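Local coordinates for protein salivary cystatin-L (Ixodes scapularis, PDB 4ZM8) that inhibits host cysteine proteases such as cathepsins L and S, helping the tick suppress host immune responses and feed successfully, at residues Asn58-Leu63 with Thr91-Val96. Sequence-based numbering, arbitrary orientation.
Sequences NYRLTL and TCTTVV
Tyr59 and Val96 grip each other through both backbone bonds of an antiparallel hydrogen-bonded pair, and the same two-way pair of N-H...O bonds recurs at Leu61 with Thr94 and at Leu63 with Cys92. The straightest of the six runs from Leu61 N to Thr94 O, 2.7 Å with an N-H...O angle of 168°, while the return bond from Thr94 N to Leu61 O measures 3.2 Å. Between these rungs, CA hydrogens fill in, as where Val95 CA lies 3.2 Å from Tyr59 O.

The buried face carries Tyr59, Leu61, Leu63, Cys92, Thr94 and Val96. Tyr59 CG is anti to its carbonyl carbon (chi1 -58°), a turn that brings the ring edge to Val96 O, which lies near the ring plane and nearest to Tyr59 CD1. Leu61 CB rests 4.0 Å from Thr94 CG2, and Phe109 packs on Leu63, Cys92 and Thr94. Thr94 OG1 is satisfied by Ser107 O, and Cys92 is tied to Cys111 by a disulfide.

The other face is looser and partly exposed. Arg60 CG runs alongside Thr93, 4.0 Å from Thr93 CG2, and Val95 CG1 approaches Asn58 OD1 at 3.7 Å. The polar ends reach past this pair of strands: Arg60 NE forms a salt bridge with Glu50 OE1 of the second subunit, and Asn58 ND2 hydrogen-bonds to Gln52 OE1 of that subunit.

In this crystal dimer, which probably does not form in vivo, the cystatin sheet runs on from strand 58-63 into the second subunit. The chemistry thus implies a division: backbone bonds and apolar packing join the two strands, whereas the polar ends of Arg60 and Asn58 are engaged by the partner subunit.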
ATOM      1  N   ASN A  58       3.791  -0.471  10.557  1.00 30.91           N
ATOM      2  CA  ASN A  58       3.261  -1.746  10.105  1.00 30.94           C
ATOM      3  C   ASN A  58       3.446  -2.807  11.186  1.00 34.62           C
ATOM      4  O   ASN A  58       4.541  -2.987  11.698  1.00 34.16           O
ATOM      5  CB  ASN A  58       3.936  -2.183   8.810  1.00 31.70           C
ATOM      6  CG  ASN A  58       3.118  -1.842   7.594  1.00 29.96           C
ATOM      7  OD1 ASN A  58       1.922  -1.617   7.695  1.00 37.45           O
ATOM      8  ND2 ASN A  58       3.747  -1.825   6.440  1.00 27.32           N
ATOM      9  N   TYR A  59       2.369  -3.489  11.555  1.00 33.87           N
ATOM     10  CA  TYR A  59       2.466  -4.591  12.501  1.00 33.84           C
ATOM     11  C   TYR A  59       2.229  -5.920  11.792  1.00 33.52           C
ATOM     12  O   TYR A  59       1.106  -6.229  11.414  1.00 34.88           O
ATOM     13  CB  TYR A  59       1.458  -4.429  13.638  1.00 33.05           C
ATOM     14  CG  TYR A  59       1.612  -3.147  14.422  1.00 38.03           C
ATOM     15  CD1 TYR A  59       1.125  -1.940  13.927  1.00 32.23           C
ATOM     16  CD2 TYR A  59       2.247  -3.139  15.653  1.00 37.76           C
ATOM     17  CE1 TYR A  59       1.261  -0.773  14.642  1.00 31.50           C
ATOM     18  CE2 TYR A  59       2.388  -1.964  16.377  1.00 36.72           C
ATOM     19  CZ  TYR A  59       1.896  -0.789  15.865  1.00 32.46           C
ATOM     20  OH  TYR A  59       2.042   0.373  16.580  1.00 33.09           O
ATOM     21  N   ARG A  60       3.275  -6.710  11.602  1.00 30.59           N
ATOM     22  CA  ARG A  60       3.062  -8.044  11.076  1.00 36.11           C
ATOM     23  C   ARG A  60       2.773  -9.002  12.231  1.00 39.44           C
ATOM     24  O   ARG A  60       3.542  -9.081  13.192  1.00 39.38           O
ATOM     25  CB  ARG A  60       4.260  -8.517  10.268  1.00 37.06           C
ATOM     26  CG  ARG A  60       3.972  -9.742   9.437  1.00 36.39           C
ATOM     27  CD  ARG A  60       4.922  -9.815   8.258  1.00 45.40           C
ATOM     28  NE  ARG A  60       6.319  -9.862   8.682  1.00 47.57           N
ATOM     29  CZ  ARG A  60       7.355  -9.587   7.891  1.00 47.07           C
ATOM     30  NH1 ARG A  60       7.166  -9.226   6.629  1.00 41.18           N
ATOM     31  NH2 ARG A  60       8.585  -9.657   8.375  1.00 50.11           N
ATOM     32  N   LEU A  61       1.658  -9.722  12.141  1.00 33.80           N
ATOM     33  CA  LEU A  61       1.245 -10.595  13.228  1.00 29.01           C
ATOM     34  C   LEU A  61       1.234 -12.068  12.846  1.00 30.01           C
ATOM     35  O   LEU A  61       0.681 -12.463  11.813  1.00 31.54           O
ATOM     36  CB  LEU A  61      -0.139 -10.185  13.729  1.00 27.42           C
ATOM     37  CG  LEU A  61      -0.193  -8.709  14.126  1.00 32.84           C
ATOM     38  CD1 LEU A  61      -1.524  -8.354  14.748  1.00 28.90           C
ATOM     39  CD2 LEU A  61       0.945  -8.360  15.058  1.00 29.90           C
ATOM     40  N   THR A  62       1.852 -12.895  13.675  1.00 26.30           N
ATOM     41  CA  THR A  62       1.608 -14.315  13.532  1.00 29.06           C
ATOM     42  C   THR A  62       0.658 -14.716  14.652  1.00 30.70           C
ATOM     43  O   THR A  62       0.897 -14.410  15.827  1.00 31.76           O
ATOM     44  CB  THR A  62       2.898 -15.143  13.560  1.00 30.34           C
ATOM     45  OG1 THR A  62       3.930 -14.424  12.875  1.00 36.13           O
ATOM     46  CG2 THR A  62       2.680 -16.482  12.859  1.00 20.90           C
ATOM     47  N   LEU A  63      -0.437 -15.370  14.277  1.00 27.15           N
ATOM     48  CA  LEU A  63      -1.513 -15.643  15.217  1.00 29.66           C
ATOM     49  C   LEU A  63      -1.998 -17.067  15.191  1.00 28.69           C
ATOM     50  O   LEU A  63      -2.014 -17.706  14.142  1.00 30.68           O
ATOM     51  CB  LEU A  63      -2.715 -14.741  14.933  1.00 29.56           C
ATOM     52  CG  LEU A  63      -2.479 -13.245  14.993  1.00 26.05           C
ATOM     53  CD1 LEU A  63      -3.782 -12.540  14.714  1.00 24.65           C
ATOM     54  CD2 LEU A  63      -1.908 -12.879  16.353  1.00 26.72           C
ATOM     55  N   THR A  91      -2.764 -21.195  12.200  1.00 41.29           N
ATOM     56  CA  THR A  91      -1.686 -20.222  12.208  1.00 41.35           C
ATOM     57  C   THR A  91      -1.848 -19.297  11.005  1.00 41.06           C
ATOM     58  O   THR A  91      -1.835 -19.748   9.861  1.00 47.24           O
ATOM     59  CB  THR A  91      -0.310 -20.915  12.199  1.00 40.07           C
ATOM     60  OG1 THR A  91      -0.176 -21.709  13.386  1.00 46.44           O
ATOM     61  CG2 THR A  91       0.788 -19.891  12.185  1.00 38.70           C
ATOM     62  N   CYS A  92      -2.022 -18.009  11.283  1.00 38.70           N
ATOM     63  CA  CYS A  92      -2.372 -17.015  10.269  1.00 37.74           C
ATOM     64  C   CYS A  92      -1.434 -15.816  10.326  1.00 32.46           C
ATOM     65  O   CYS A  92      -1.017 -15.395  11.402  1.00 28.12           O
ATOM     66  CB  CYS A  92      -3.821 -16.537  10.461  1.00 40.37           C
ATOM     67  SG  CYS A  92      -5.122 -17.752  10.096  1.00 46.60           S
ATOM     68  N   THR A  93      -1.112 -15.250   9.171  1.00 34.94           N
ATOM     69  CA  THR A  93      -0.293 -14.045   9.157  1.00 30.58           C
ATOM     70  C   THR A  93      -1.068 -12.872   8.590  1.00 31.58           C
ATOM     71  O   THR A  93      -1.880 -13.028   7.679  1.00 28.97           O
ATOM     72  CB  THR A  93       0.998 -14.230   8.339  1.00 32.58           C
ATOM     73  OG1 THR A  93       1.586 -15.502   8.643  1.00 33.65           O
ATOM     74  CG2 THR A  93       1.986 -13.132   8.676  1.00 30.16           C
ATOM     75  N   THR A  94      -0.806 -11.692   9.134  1.00 28.33           N
ATOM     76  CA  THR A  94      -1.485 -10.497   8.691  1.00 29.07           C
ATOM     77  C   THR A  94      -0.666  -9.274   9.037  1.00 33.57           C
ATOM     78  O   THR A  94       0.032  -9.255  10.056  1.00 32.12           O
ATOM     79  CB  THR A  94      -2.901 -10.372   9.326  1.00 33.74           C
ATOM     80  OG1 THR A  94      -3.660  -9.385   8.623  1.00 37.48           O
ATOM     81  CG2 THR A  94      -2.831  -9.984  10.808  1.00 32.45           C
ATOM     82  N   VAL A  95      -0.746  -8.253   8.186  1.00 31.83           N
ATOM     83  CA  VAL A  95      -0.143  -6.975   8.522  1.00 30.73           C
ATOM     84  C   VAL A  95      -1.234  -5.980   8.852  1.00 32.75           C
ATOM     85  O   VAL A  95      -2.276  -5.956   8.209  1.00 34.72           O
ATOM     86  CB  VAL A  95       0.716  -6.403   7.390  1.00 33.63           C
ATOM     87  CG1 VAL A  95       1.568  -5.260   7.933  1.00 34.23           C
ATOM     88  CG2 VAL A  95       1.577  -7.482   6.757  1.00 30.61           C
ATOM     89  N   VAL A  96      -0.980  -5.161   9.864  1.00 31.01           N
ATOM     90  CA  VAL A  96      -1.902  -4.132  10.279  1.00 27.29           C
ATOM     91  C   VAL A  96      -1.176  -2.806  10.293  1.00 33.88           C
ATOM     92  O   VAL A  96      -0.322  -2.559  11.151  1.00 31.70           O
ATOM     93  CB  VAL A  96      -2.491  -4.399  11.686  1.00 35.92           C
ATOM     94  CG1 VAL A  96      -3.326  -3.201  12.166  1.00 32.86           C
ATOM     95  CG2 VAL A  96      -3.308  -5.675  11.701  1.00 30.44           C
TER